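Local coordinates for protein transcription factor TAU subunit SFC1 (Schizosaccharomyces pombe, PDB 4BJI) that helps activate tRNA and 5S RNA genes as a DNA-binding part of TFIIIC, within the tauA module that binds boxA promoter sites for RNA polymerase III recruitment, at residues Pro46-Arg51 / Phe73-Leu78; Arg56-Asn61 / Val139-Asp144; Leu186-Leu189 / Met194-Glu197; Arg165-Tyr170 / Arg174-Arg179. All blocks are in the same frame, centred on the assembly; numbering follows the deposited sequence. Where two conformers were deposited one is given.

Contact 1. Residues Pro46-Arg51 / Phe73-Leu78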
loop_
_atom_site.group_PDB
_atom_site.type_symbol
_atom_site.label_atom_id
_atom_site.label_comp_id
_atom_site.label_asym_id
_atom_site.label_seq_id
_atom_site.Cartn_x
_atom_site.Cartn_y
_atom_site.Cartn_z
ATOM N N PRO A 46 -3.975 -16.834 5.158
ATOM C CA PRO A 46 -2.763 -17.120 4.372
ATOM C C PRO A 46 -2.255 -15.902 3.628
ATOM O O PRO A 46 -1.050 -15.811 3.382
ATOM C CB PRO A 46 -3.215 -18.184 3.372
ATOM C CG PRO A 46 -4.692 -18.231 3.460
ATOM C CD PRO A 46 -5.067 -17.743 4.828
ATOM N N LEU A 47 -3.131 -14.977 3.249
ATOM C CA LEU A 47 -2.670 -13.765 2.575
ATOM C C LEU A 47 -1.792 -12.936 3.520
ATOM O O LEU A 47 -0.784 -12.375 3.095
ATOM C CB LEU A 47 -3.835 -12.945 2.014
ATOM C CG LEU A 47 -4.633 -13.633 0.885
ATOM C CD1 LEU A 47 -5.905 -12.899 0.487
ATOM C CD2 LEU A 47 -3.775 -13.827 -0.344
ATOM N N PHE A 48 -2.153 -12.862 4.794
ATOM C CA PHE A 48 -1.335 -12.145 5.766
ATOM C C PHE A 48 -0.060 -12.896 6.124
ATOM O O PHE A 48 0.918 -12.253 6.506
ATOM C CB PHE A 48 -2.132 -11.805 7.027
ATOM C CG PHE A 48 -2.962 -10.564 6.901
ATOM C CD1 PHE A 48 -2.363 -9.310 6.815
ATOM C CD2 PHE A 48 -4.332 -10.635 6.847
ATOM C CE1 PHE A 48 -3.111 -8.162 6.692
ATOM C CE2 PHE A 48 -5.100 -9.460 6.726
ATOM C CZ PHE A 48 -4.485 -8.232 6.640
ATOM N N GLU A 49 -0.039 -14.221 5.982
ATOM C CA GLU A 49 1.232 -14.950 6.107
ATOM C C GLU A 49 2.136 -14.611 4.939
ATOM O O GLU A 49 3.354 -14.447 5.129
ATOM C CB GLU A 49 1.018 -16.469 6.162
ATOM C CG GLU A 49 0.247 -16.931 7.359
ATOM C CD GLU A 49 0.991 -16.743 8.698
ATOM O OE1 GLU A 49 2.185 -16.405 8.714
ATOM O OE2 GLU A 49 0.346 -16.965 9.742
ATOM N N LYS A 50 1.589 -14.519 3.742
ATOM C CA LYS A 50 2.395 -14.220 2.541
ATOM C C LYS A 50 2.958 -12.785 2.574
ATOM O O LYS A 50 4.099 -12.512 2.150
ATOM C CB LYS A 50 1.545 -14.372 1.271
ATOM C CG LYS A 50 1.067 -15.798 0.969
ATOM C CD LYS A 50 0.027 -15.866 -0.172
ATOM C CE LYS A 50 -0.152 -17.304 -0.659
ATOM N NZ LYS A 50 -1.243 -17.454 -1.661
ATOM N N ARG A 51 2.155 -11.861 3.059
ATOM C CA ARG A 51 2.446 -10.437 2.972
ATOM C C ARG A 51 1.793 -9.792 4.192
ATOM O O ARG A 51 0.582 -9.849 4.332
ATOM C CB ARG A 51 1.849 -9.901 1.669
ATOM C CG ARG A 51 1.912 -8.457 1.454
ATOM C CD ARG A 51 1.545 -8.275 -0.032
ATOM N NE ARG A 51 1.013 -6.982 -0.315
ATOM C CZ ARG A 51 0.775 -6.581 -1.576
ATOM N NH1 ARG A 51 1.059 -7.386 -2.582
ATOM N NH2 ARG A 51 0.279 -5.416 -1.794
ATOM N N PHE A 73 -15.459 -6.031 7.546
ATOM C CA PHE A 73 -15.825 -6.614 8.817
ATOM C C PHE A 73 -14.855 -7.704 9.283
ATOM O O PHE A 73 -14.741 -7.986 10.468
ATOM C CB PHE A 73 -17.244 -7.218 8.708
ATOM C CG PHE A 73 -18.330 -6.201 8.435
ATOM C CD1 PHE A 73 -18.890 -5.488 9.456
ATOM C CD2 PHE A 73 -18.758 -5.977 7.141
ATOM C CE1 PHE A 73 -19.893 -4.533 9.198
ATOM C CE2 PHE A 73 -19.747 -5.042 6.874
ATOM C CZ PHE A 73 -20.307 -4.323 7.905
ATOM N N ALA A 74 -14.179 -8.342 8.325
ATOM C CA ALA A 74 -13.240 -9.435 8.607
ATOM C C ALA A 74 -11.845 -8.906 9.011
ATOM O O ALA A 74 -11.191 -9.476 9.894
ATOM C CB ALA A 74 -13.122 -10.341 7.374
ATOM N N LEU A 75 -11.411 -7.825 8.362
ATOM C CA LEU A 75 -10.042 -7.312 8.581
ATOM C C LEU A 75 -9.737 -7.035 10.061
ATOM O O LEU A 75 -8.645 -7.339 10.517
ATOM C CB LEU A 75 -9.757 -6.092 7.701
ATOM C CG LEU A 75 -9.432 -6.452 6.242
ATOM C CD1 LEU A 75 -9.589 -5.301 5.304
ATOM C CD2 LEU A 75 -8.029 -7.065 6.134
ATOM N N PRO A 76 -10.704 -6.482 10.823
ATOM C CA PRO A 76 -10.407 -6.154 12.219
ATOM C C PRO A 76 -10.136 -7.352 13.119
ATOM O O PRO A 76 -9.665 -7.218 14.257
ATOM C CB PRO A 76 -11.688 -5.406 12.672
ATOM C CG PRO A 76 -12.186 -4.776 11.459
ATOM C CD PRO A 76 -11.982 -5.853 10.417
ATOM N N TYR A 77 -10.437 -8.553 12.612
ATOM C CA TYR A 77 -10.124 -9.754 13.361
ATOM C C TYR A 77 -8.672 -10.193 13.255
ATOM O O TYR A 77 -8.215 -11.019 14.040
ATOM C CB TYR A 77 -11.027 -10.922 12.917
ATOM C CG TYR A 77 -12.436 -10.825 13.468
ATOM C CD1 TYR A 77 -13.425 -10.126 12.796
ATOM C CD2 TYR A 77 -12.750 -11.387 14.694
ATOM C CE1 TYR A 77 -14.715 -10.008 13.323
ATOM C CE2 TYR A 77 -14.030 -11.276 15.225
ATOM C CZ TYR A 77 -14.986 -10.586 14.532
ATOM O OH TYR A 77 -16.258 -10.506 15.080
ATOM N N LEU A 78 -7.940 -9.619 12.290
ATOM C CA LEU A 78 -6.577 -10.038 11.992
ATOM C C LEU A 78 -5.555 -8.917 11.903
ATOM O O LEU A 78 -4.367 -9.199 11.887
ATOM C CB LEU A 78 -6.530 -10.770 10.652
ATOM C CG LEU A 78 -7.379 -12.021 10.537
ATOM C CD1 LEU A 78 -7.316 -12.525 9.127
ATOM C CD2 LEU A 78 -6.930 -13.087 11.532
#
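In this DNA-binding domain of the TFIIIC subunit, helix 35-50, strand 53-55, helices 56-60 and 71-74, then strands 79-82 and 90-93 follow in an order consistent with a winged helix of the HTH family. In its core Phe48, near the end of helix 35-50, meets Leu75 and Leu78, on the segment that carries helix 71-74. The two backbones stay well apart: the closest pair of CA atoms, Phe48 and Leu78, is 8.4 Å apart, so the side chains alone bridge the gap. Phe48 CG stands anti to the carbonyl carbon (chi1 -83°), which sends the ring out from the helix toward the other segment. Leu75 brings CD2 to the rim of that ring, close to its plane and 3.8 Å from Phe48 CZ, with CE2 equally near; the two side chains cross at roughly a right angle. Leu78 approaches obliquely, its CD1 lying 4.2 Å from Phe48 CD2. Leu78 N bonds to Leu75 O at 3.0 Å, a turn consistent with both leucines reaching the same ring. With carbon meeting carbon throughout and 136 Å² buried in all, this is purely apolar packing. Trp54 of strand 53-55 meets the Phe48 ring edge-to-face. Leu75 also rests on Leu59 and Leu78 on Leu44, so helices 35-50 and 56-60 and the segment with 71-74, together with strand 53-55, converge here.

Contact 2. Residues Arg56-Asn61 / Val139-Asp144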
loop_
_atom_site.group_PDB
_atom_site.type_symbol
_atom_site.label_atom_id
_atom_site.label_comp_id
_atom_site.label_asym_id
_atom_site.label_seq_id
_atom_site.Cartn_x
_atom_site.Cartn_y
_atom_site.Cartn_z
ATOM N N ARG A 56 -6.613 -2.474 1.092
ATOM C CA ARG A 56 -7.895 -3.081 0.750
ATOM C C ARG A 56 -7.969 -3.499 -0.719
ATOM O O ARG A 56 -8.374 -4.628 -1.041
ATOM C CB ARG A 56 -9.033 -2.097 1.070
ATOM C CG ARG A 56 -10.378 -2.508 0.476
ATOM C CD ARG A 56 -11.431 -1.406 0.727
ATOM N NE ARG A 56 -12.657 -1.672 -0.022
ATOM C CZ ARG A 56 -13.554 -2.537 0.398
ATOM N NH1 ARG A 56 -13.348 -3.162 1.546
ATOM N NH2 ARG A 56 -14.651 -2.769 -0.323
ATOM N N ARG A 57 -7.561 -2.623 -1.628
ATOM C CA ARG A 57 -7.661 -2.937 -3.055
ATOM C C ARG A 57 -6.816 -4.162 -3.427
ATOM O O ARG A 57 -7.283 -5.053 -4.131
ATOM C CB ARG A 57 -7.242 -1.732 -3.895
ATOM C CG ARG A 57 -7.404 -1.974 -5.407
ATOM C CD ARG A 57 -8.791 -2.509 -5.789
ATOM N NE ARG A 57 -9.881 -1.671 -5.293
ATOM C CZ ARG A 57 -11.170 -2.001 -5.379
ATOM N NH1 ARG A 57 -11.532 -3.150 -5.937
ATOM N NH2 ARG A 57 -12.100 -1.183 -4.905
ATOM N N ALA A 58 -5.580 -4.228 -2.945
ATOM C CA ALA A 58 -4.739 -5.377 -3.247
ATOM C C ALA A 58 -5.346 -6.676 -2.710
ATOM O O ALA A 58 -5.384 -7.684 -3.411
ATOM C CB ALA A 58 -3.314 -5.156 -2.771
ATOM N N LEU A 59 -5.899 -6.652 -1.494
ATOM C CA LEU A 59 -6.579 -7.839 -0.970
ATOM C C LEU A 59 -7.794 -8.246 -1.804
ATOM O O LEU A 59 -7.981 -9.432 -2.105
ATOM C CB LEU A 59 -7.024 -7.613 0.476
ATOM C CG LEU A 59 -5.902 -7.723 1.490
ATOM C CD1 LEU A 59 -6.337 -7.172 2.823
ATOM C CD2 LEU A 59 -5.432 -9.178 1.601
ATOM N N LEU A 60 -8.611 -7.259 -2.161
ATOM C CA LEU A 60 -9.826 -7.590 -2.915
ATOM C C LEU A 60 -9.427 -8.331 -4.178
ATOM O O LEU A 60 -10.136 -9.260 -4.608
ATOM C CB LEU A 60 -10.589 -6.331 -3.281
ATOM C CG LEU A 60 -11.353 -5.621 -2.170
ATOM C CD1 LEU A 60 -11.798 -4.269 -2.666
ATOM C CD2 LEU A 60 -12.539 -6.471 -1.721
ATOM N N ASN A 61 -8.332 -7.916 -4.820
ATOM C CA ASN A 61 -7.916 -8.525 -6.084
ATOM C C ASN A 61 -7.334 -9.924 -5.914
ATOM O O ASN A 61 -7.101 -10.636 -6.891
ATOM C CB ASN A 61 -6.979 -7.589 -6.836
ATOM C CG ASN A 61 -7.694 -6.312 -7.272
ATOM O OD1 ASN A 61 -8.921 -6.294 -7.411
ATOM N ND2 ASN A 61 -6.957 -5.270 -7.500
ATOM N N VAL A 139 -3.879 4.366 -4.266
ATOM C CA VAL A 139 -2.862 4.005 -3.274
ATOM C C VAL A 139 -2.148 2.752 -3.772
ATOM O O VAL A 139 -2.782 1.732 -3.989
ATOM C CB VAL A 139 -3.430 3.726 -1.867
ATOM C CG1 VAL A 139 -2.311 3.428 -0.893
ATOM C CG2 VAL A 139 -4.259 4.897 -1.378
ATOM N N TYR A 140 -0.841 2.862 -4.013
ATOM C CA TYR A 140 -0.039 1.764 -4.559
ATOM C C TYR A 140 1.019 1.366 -3.563
ATOM O O TYR A 140 1.746 2.219 -3.045
ATOM C CB TYR A 140 0.629 2.176 -5.867
ATOM C CG TYR A 140 -0.361 2.410 -6.977
ATOM C CD1 TYR A 140 -0.918 3.658 -7.175
ATOM C CD2 TYR A 140 -0.741 1.384 -7.801
ATOM C CE1 TYR A 140 -1.832 3.875 -8.185
ATOM C CE2 TYR A 140 -1.652 1.597 -8.816
ATOM C CZ TYR A 140 -2.176 2.838 -8.999
ATOM O OH TYR A 140 -3.111 3.027 -10.040
ATOM N N GLN A 141 1.163 0.072 -3.360
ATOM C CA GLN A 141 2.253 -0.441 -2.550
ATOM C C GLN A 141 3.489 -0.731 -3.401
ATOM O O GLN A 141 3.376 -1.145 -4.555
ATOM C CB GLN A 141 1.850 -1.688 -1.805
ATOM C CG GLN A 141 0.886 -1.373 -0.654
ATOM C CD GLN A 141 0.554 -2.626 0.110
ATOM O OE1 GLN A 141 -0.423 -3.311 -0.228
ATOM N NE2 GLN A 141 1.340 -2.968 1.097
ATOM N N VAL A 142 4.669 -0.525 -2.824
ATOM C CA VAL A 142 5.909 -0.680 -3.579
ATOM C C VAL A 142 6.050 -2.033 -4.277
ATOM O O VAL A 142 6.453 -2.095 -5.443
ATOM C CB VAL A 142 7.094 -0.418 -2.653
ATOM C CG1 VAL A 142 8.423 -0.902 -3.283
ATOM C CG2 VAL A 142 7.134 1.076 -2.269
ATOM N N CYS A 143 5.728 -3.102 -3.581
ATOM C CA CYS A 143 5.851 -4.446 -4.132
ATOM C C CYS A 143 4.965 -4.684 -5.344
ATOM O O CYS A 143 5.185 -5.670 -6.074
ATOM C CB CYS A 143 5.580 -5.482 -3.044
ATOM S SG CYS A 143 3.946 -5.341 -2.242
ATOM N N ASP A 144 3.965 -3.821 -5.542
ATOM C CA ASP A 144 3.036 -3.943 -6.657
ATOM C C ASP A 144 3.413 -2.992 -7.810
ATOM O O ASP A 144 2.662 -2.917 -8.792
ATOM C CB ASP A 144 1.617 -3.674 -6.198
ATOM C CG ASP A 144 1.150 -4.627 -5.113
ATOM O OD1 ASP A 144 1.583 -5.792 -5.123
ATOM O OD2 ASP A 144 0.333 -4.185 -4.283
#
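Ala58 of helix 56-60 directs its methyl group at the polar ends of two residues, Gln141 and Asp144, rather than at an apolar surface. Its CB lies 4.1 Å from Asp144 OD2 and 4.3 Å from Gln141 OE1, and the directions from CB to these oxygens diverge by about 61°. The oxygens themselves, Gln141 OE1 and Asp144 OD2, are 4.2 Å apart, and the planes of the amide and carboxylate stand nearly perpendicular. Gln141 reaches forward on an extended stem (chi2 -177°), its amide turned crosswise at the end. Asp144 comes back alongside because residues 142-144 form a 3-10 turn, closed by the 2.9 Å bond from Asp144 N to Gln141 O. Only 68 Å² is buried between the segments, and the CA atoms of Ala58 and Gln141 are 8.6 Å apart, so direct packing is slight. The stronger tie is made by Arg51, whose NH2 forms a salt bridge with Asp144 OD2 and a hydrogen bond with Gln141 OE1, while its side chain also touches Ala58. Gln141 OE1 further accepts from Thr55 N, and its NE2 donates to Val53 O and Tyr107 O; the amide is thus fixed in rotation, and the nearby arginine would probably favour a charged carboxylate at Asp144. The geometry is that of a buried polar junction, here joining helix 56-60 of the winged-helix-like unit to the two-stranded antiparallel sheet formed by 109-111 and 139-141.

Contact 3. Residues Leu186-Leu189 / Met194-Glu197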
loop_
_atom_site.group_PDB
_atom_site.type_symbol
_atom_site.label_atom_id
_atom_site.label_comp_id
_atom_site.label_asym_id
_atom_site.label_seq_id
_atom_site.Cartn_x
_atom_site.Cartn_y
_atom_site.Cartn_z
ATOM N N LEU A 186 0.498 8.813 -13.881
ATOM C CA LEU A 186 -0.942 8.789 -13.605
ATOM C C LEU A 186 -1.718 9.939 -14.268
ATOM O O LEU A 186 -2.844 9.732 -14.756
ATOM C CB LEU A 186 -1.171 8.816 -12.095
ATOM C CG LEU A 186 -0.847 7.516 -11.388
ATOM C CD1 LEU A 186 -0.887 7.757 -9.885
ATOM C CD2 LEU A 186 -1.829 6.422 -11.770
ATOM N N PHE A 187 -1.143 11.137 -14.288
ATOM C CA PHE A 187 -1.834 12.294 -14.901
ATOM C C PHE A 187 -2.319 11.879 -16.280
ATOM O O PHE A 187 -3.430 12.223 -16.726
ATOM C CB PHE A 187 -0.893 13.472 -15.164
ATOM C CG PHE A 187 -0.507 14.283 -13.959
ATOM C CD1 PHE A 187 -1.384 14.520 -12.916
ATOM C CD2 PHE A 187 0.755 14.859 -13.913
ATOM C CE1 PHE A 187 -0.988 15.307 -11.827
ATOM C CE2 PHE A 187 1.155 15.636 -12.835
ATOM C CZ PHE A 187 0.280 15.862 -11.793
ATOM N N ALA A 188 -1.443 11.180 -16.992
ATOM C CA ALA A 188 -1.699 10.817 -18.373
ATOM C C ALA A 188 -2.633 9.627 -18.463
ATOM O O ALA A 188 -3.614 9.657 -19.196
ATOM C CB ALA A 188 -0.397 10.502 -19.097
ATOM N N LEU A 189 -2.326 8.587 -17.710
ATOM C CA LEU A 189 -3.110 7.358 -17.755
ATOM C C LEU A 189 -4.594 7.629 -17.433
ATOM O O LEU A 189 -5.473 7.043 -18.057
ATOM C CB LEU A 189 -2.523 6.309 -16.795
ATOM C CG LEU A 189 -1.070 5.885 -17.144
ATOM C CD1 LEU A 189 -0.484 5.093 -16.015
ATOM C CD2 LEU A 189 -1.036 5.076 -18.477
HETATM N N MSE A 194 -0.937 7.629 -23.084
HETATM C CA MSE A 194 0.327 7.035 -22.681
HETATM C C MSE A 194 1.270 8.136 -22.224
HETATM O O MSE A 194 1.355 9.204 -22.851
HETATM C CB MSE A 194 0.956 6.252 -23.832
HETATM C CG MSE A 194 0.298 4.910 -24.072
HETATM SE SE MSE A 194 0.512 3.731 -22.516
HETATM C CE MSE A 194 2.408 3.708 -22.441
ATOM N N PRO A 195 1.966 7.901 -21.116
ATOM C CA PRO A 195 2.934 8.899 -20.646
ATOM C C PRO A 195 3.986 9.141 -21.712
ATOM O O PRO A 195 4.346 8.222 -22.439
ATOM C CB PRO A 195 3.542 8.260 -19.383
ATOM C CG PRO A 195 2.528 7.260 -18.945
ATOM C CD PRO A 195 1.813 6.781 -20.178
ATOM N N SER A 196 4.427 10.381 -21.838
ATOM C CA SER A 196 5.467 10.709 -22.797
ATOM C C SER A 196 6.829 10.319 -22.255
ATOM O O SER A 196 7.245 10.798 -21.210
ATOM C CB SER A 196 5.456 12.194 -23.111
ATOM O OG SER A 196 6.677 12.542 -23.730
ATOM N N GLU A 197 7.522 9.431 -22.949
ATOM C CA GLU A 197 8.818 8.955 -22.478
ATOM C C GLU A 197 9.800 10.111 -22.337
ATOM O O GLU A 197 10.561 10.211 -21.385
ATOM C CB GLU A 197 9.379 7.898 -23.431
ATOM C CG GLU A 197 10.451 7.021 -22.781
ATOM C CD GLU A 197 11.349 6.314 -23.786
ATOM O OE1 GLU A 197 10.808 5.656 -24.704
ATOM O OE2 GLU A 197 12.596 6.420 -23.646
#
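Apolar packing at a helix-to-helix connection brings Ala188 and Leu189, at the C-terminal end of helix 172-189, against Pro195 in the loop that leads into helix 197-205. The backbones come close, as the separation of 5.5 Å between the CA atoms of Ala188 and Pro195 demonstrates, and small or compact groups fill the interval. The methyl of Ala188 points toward the loop. Ala188 CB is 4.0 Å from Pro195 CA, and Ala188 CB is 4.3 Å from Met194 C, so it lies against main chain as much as side chain. Leu189 reaches the CD end of the proline ring. With CG anti to the carbonyl carbon (chi1 -62°), its branch carries CD2 to within 3.7 Å of Pro195 CD, the two side chains meeting at a slant. The CB of Met194, a selenomethionine in the crystal, points away, and its closest approach to Ala188 is through its carbonyl carbon. Directly afterwards Ser196 occupies the N-cap position of the next helix, with OG accepting from Ala199 N, so the chain passes from the proline contact straight into helix. Elsewhere on helix 172-189, Leu186 packs on Phe112, Leu114 and Phe128. The interface covers 155 Å² in total and is van der Waals packing, with no polar pair across it; the fit probably depends on shape and on the restricted proline ring rather than on directional bonds.

Contact 4. Residues Arg165-Tyr170 / Arg174-Arg179; sequences RDTGWY and RYYKVR
Thr167 to Tyr170 form a type II' beta turn, closed by the 3.2 Å bond from Tyr170 N to Thr167 O, and the chain then enters helix 172-189, bringing the CA atoms of Tyr170 and Tyr175 within 5.7 Å. Gly168 takes the positive phi that this turn needs (59°). Thr167 lies across the Tyr175 ring: its CA sits 4.1 Å from the ring centroid and 3° off the normal, a CH-pi contact over the face. The methyl CG2 of Thr167 touches both rings, 3.7 Å from Tyr175 CD2 and from Tyr176 CE2, the latter approached obliquely. The Thr167 hydroxyl turns the other way, OG1 donating to Tyr170 O over 2.7 Å and locking the turn from within. Tyr175 extends to meet the loop because its CG lies opposite the backbone N (chi1 -173°), and its CD2 is directed at the middle of the Tyr176 face. Tyr170 adds its CB, 4.0 Å from Tyr175 CB, before its ring leads away to Val142 and Leu154. At the more open margin, one water donates to Asp166 OD2 at 3.0 Å and is hydrogen-bonded to Tyr176 OH at 2.7 Å, lying in the Tyr176 ring plane. With an alanine at Tyr175, Thr167 would probably lose the ring face it rests on, and the Tyr176 ring would be freer to turn. Tyr175 also touches Leu110 of strand 109-111, which places the helix against the two-stranded sheet. The motif is a glycine-containing type II' turn folded back on the early part of a helix through an aromatic face.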
loop_
_atom_site.group_PDB
_atom_site.type_symbol
_atom_site.label_atom_id
_atom_site.label_comp_id
_atom_site.label_asym_id
_atom_site.label_seq_id
_atom_site.Cartn_x
_atom_site.Cartn_y
_atom_site.Cartn_z
ATOM N N ARG A 165 8.974 9.338 9.323
ATOM C CA ARG A 165 7.551 9.582 9.507
ATOM C C ARG A 165 6.766 9.780 8.215
ATOM O O ARG A 165 5.543 9.557 8.176
ATOM C CB ARG A 165 7.368 10.801 10.426
ATOM C CG ARG A 165 8.085 12.045 9.973
ATOM C CD ARG A 165 8.203 13.057 11.131
ATOM N NE ARG A 165 6.953 13.205 11.875
ATOM C CZ ARG A 165 6.869 13.770 13.075
ATOM N NH1 ARG A 165 7.964 14.223 13.665
ATOM N NH2 ARG A 165 5.695 13.879 13.686
ATOM N N ASP A 166 7.446 10.267 7.179
ATOM C CA ASP A 166 6.828 10.495 5.859
ATOM C C ASP A 166 7.324 9.493 4.811
ATOM O O ASP A 166 6.503 8.886 4.088
ATOM C CB ASP A 166 7.133 11.892 5.332
ATOM C CG ASP A 166 6.606 12.988 6.222
ATOM O OD1 ASP A 166 5.532 12.807 6.815
ATOM O OD2 ASP A 166 7.277 14.036 6.263
ATOM N N THR A 167 8.646 9.328 4.681
ATOM C CA THR A 167 9.198 8.566 3.569
ATOM C C THR A 167 9.565 7.129 3.957
ATOM O O THR A 167 10.037 6.350 3.110
ATOM C CB THR A 167 10.451 9.225 2.973
ATOM O OG1 THR A 167 11.538 9.159 3.908
ATOM C CG2 THR A 167 10.185 10.678 2.647
ATOM N N GLY A 168 9.329 6.758 5.208
ATOM C CA GLY A 168 9.623 5.416 5.663
ATOM C C GLY A 168 11.086 5.081 5.493
ATOM O O GLY A 168 11.984 5.826 5.939
ATOM N N TRP A 169 11.365 3.939 4.878
ATOM C CA TRP A 169 12.739 3.446 4.776
ATOM C C TRP A 169 13.516 4.057 3.605
ATOM O O TRP A 169 14.692 3.723 3.418
ATOM C CB TRP A 169 12.687 1.930 4.656
ATOM C CG TRP A 169 12.208 1.244 5.904
ATOM C CD1 TRP A 169 11.000 0.639 6.126
ATOM C CD2 TRP A 169 12.975 1.084 7.103
ATOM N NE1 TRP A 169 10.966 0.124 7.407
ATOM C CE2 TRP A 169 12.174 0.364 8.016
ATOM C CE3 TRP A 169 14.261 1.456 7.482
ATOM C CZ2 TRP A 169 12.622 0.031 9.288
ATOM C CZ3 TRP A 169 14.701 1.110 8.754
ATOM C CH2 TRP A 169 13.864 0.417 9.639
ATOM N N TYR A 170 12.897 4.958 2.848
ATOM C CA TYR A 170 13.521 5.514 1.649
ATOM C C TYR A 170 14.076 6.907 1.889
ATOM O O TYR A 170 13.415 7.764 2.503
ATOM C CB TYR A 170 12.532 5.569 0.475
ATOM C CG TYR A 170 12.072 4.200 0.101
ATOM C CD1 TYR A 170 12.942 3.314 -0.544
ATOM C CD2 TYR A 170 10.785 3.783 0.341
ATOM C CE1 TYR A 170 12.512 2.031 -0.893
ATOM C CE2 TYR A 170 10.346 2.507 -0.023
ATOM C CZ TYR A 170 11.239 1.633 -0.610
ATOM O OH TYR A 170 10.845 0.353 -0.975
ATOM N N ARG A 174 15.169 10.236 -3.166
ATOM C CA ARG A 174 14.804 9.083 -3.986
ATOM C C ARG A 174 13.290 8.835 -3.908
ATOM O O ARG A 174 12.626 8.598 -4.924
ATOM C CB ARG A 174 15.574 7.852 -3.537
ATOM C CG ARG A 174 15.165 6.548 -4.226
ATOM C CD ARG A 174 15.354 6.505 -5.732
ATOM N NE ARG A 174 16.654 6.979 -6.211
ATOM C CZ ARG A 174 17.553 6.225 -6.821
ATOM N NH1 ARG A 174 17.398 4.925 -6.934
ATOM N NH2 ARG A 174 18.652 6.808 -7.273
ATOM N N TYR A 175 12.739 8.905 -2.699
ATOM C CA TYR A 175 11.304 8.739 -2.518
ATOM C C TYR A 175 10.481 9.714 -3.332
ATOM O O TYR A 175 9.527 9.318 -3.995
ATOM C CB TYR A 175 10.958 8.914 -1.035
ATOM C CG TYR A 175 9.536 8.608 -0.699
ATOM C CD1 TYR A 175 9.076 7.303 -0.574
ATOM C CD2 TYR A 175 8.635 9.641 -0.494
ATOM C CE1 TYR A 175 7.752 7.037 -0.246
ATOM C CE2 TYR A 175 7.308 9.367 -0.148
ATOM C CZ TYR A 175 6.909 8.069 -0.037
ATOM O OH TYR A 175 5.575 7.787 0.270
ATOM N N TYR A 176 10.851 10.974 -3.305
ATOM C CA TYR A 176 10.051 11.992 -3.997
ATOM C C TYR A 176 10.291 11.976 -5.502
ATOM O O TYR A 176 9.376 12.307 -6.258
ATOM C CB TYR A 176 10.228 13.375 -3.322
ATOM C CG TYR A 176 9.550 13.416 -1.956
ATOM C CD1 TYR A 176 8.173 13.252 -1.848
ATOM C CD2 TYR A 176 10.283 13.589 -0.791
ATOM C CE1 TYR A 176 7.545 13.267 -0.631
ATOM C CE2 TYR A 176 9.656 13.581 0.456
ATOM C CZ TYR A 176 8.295 13.421 0.510
ATOM O OH TYR A 176 7.660 13.409 1.754
ATOM N N LYS A 177 11.457 11.512 -5.955
ATOM C CA LYS A 177 11.644 11.258 -7.391
ATOM C C LYS A 177 10.675 10.178 -7.860
ATOM O O LYS A 177 9.965 10.358 -8.864
ATOM C CB LYS A 177 13.064 10.860 -7.707
ATOM C CG LYS A 177 13.172 10.315 -9.155
ATOM C CD LYS A 177 14.584 9.923 -9.538
ATOM C CE LYS A 177 15.387 11.166 -9.844
ATOM N NZ LYS A 177 16.737 10.806 -10.456
ATOM N N VAL A 178 10.583 9.070 -7.126
ATOM C CA VAL A 178 9.666 7.997 -7.457
ATOM C C VAL A 178 8.222 8.507 -7.438
ATOM O O VAL A 178 7.441 8.253 -8.370
ATOM C CB VAL A 178 9.865 6.836 -6.486
ATOM C CG1 VAL A 178 8.693 5.847 -6.617
ATOM C CG2 VAL A 178 11.163 6.155 -6.819
ATOM N N ARG A 179 7.851 9.250 -6.407
ATOM C CA ARG A 179 6.492 9.784 -6.323
ATOM C C ARG A 179 6.189 10.695 -7.531
ATOM O O ARG A 179 5.099 10.588 -8.130
ATOM C CB ARG A 179 6.309 10.486 -4.960
ATOM C CG ARG A 179 4.882 10.895 -4.584
ATOM C CD ARG A 179 4.375 12.152 -5.313
ATOM N NE ARG A 179 5.324 13.260 -5.292
ATOM C CZ ARG A 179 5.466 14.154 -4.320
ATOM N NH1 ARG A 179 4.708 14.108 -3.238
ATOM N NH2 ARG A 179 6.379 15.114 -4.438
HETATM O O HOH W 1 9.062 14.380 3.859
#

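In the fold
Contacts 1, 2 and 4 are buried, whereas contact 3 is only partly so, and its centre lies about 21 Å from the centre of the chain. Contact 1 lies within the winged-helix-like unit, while contact 2 joins that unit to the sheet of 109-111 and 139-141; the two are linked through Arg51, whose CZ packs 3.5 Å from Cys143 SG. Contacts 3 and 4 both use helix 172-189, with centres about 21 Å apart. Strand 139-141 and the turn after it link the winged-helix-like unit to the part carrying helix 172-189, Tyr140 packing on Leu186 and Val142 on Tyr170. Chemistry follows place: apolar inside the unit, a methyl facing polar groups that Arg51 grips at the junction, aromatic at the turn, and simple aliphatic packing toward the periphery.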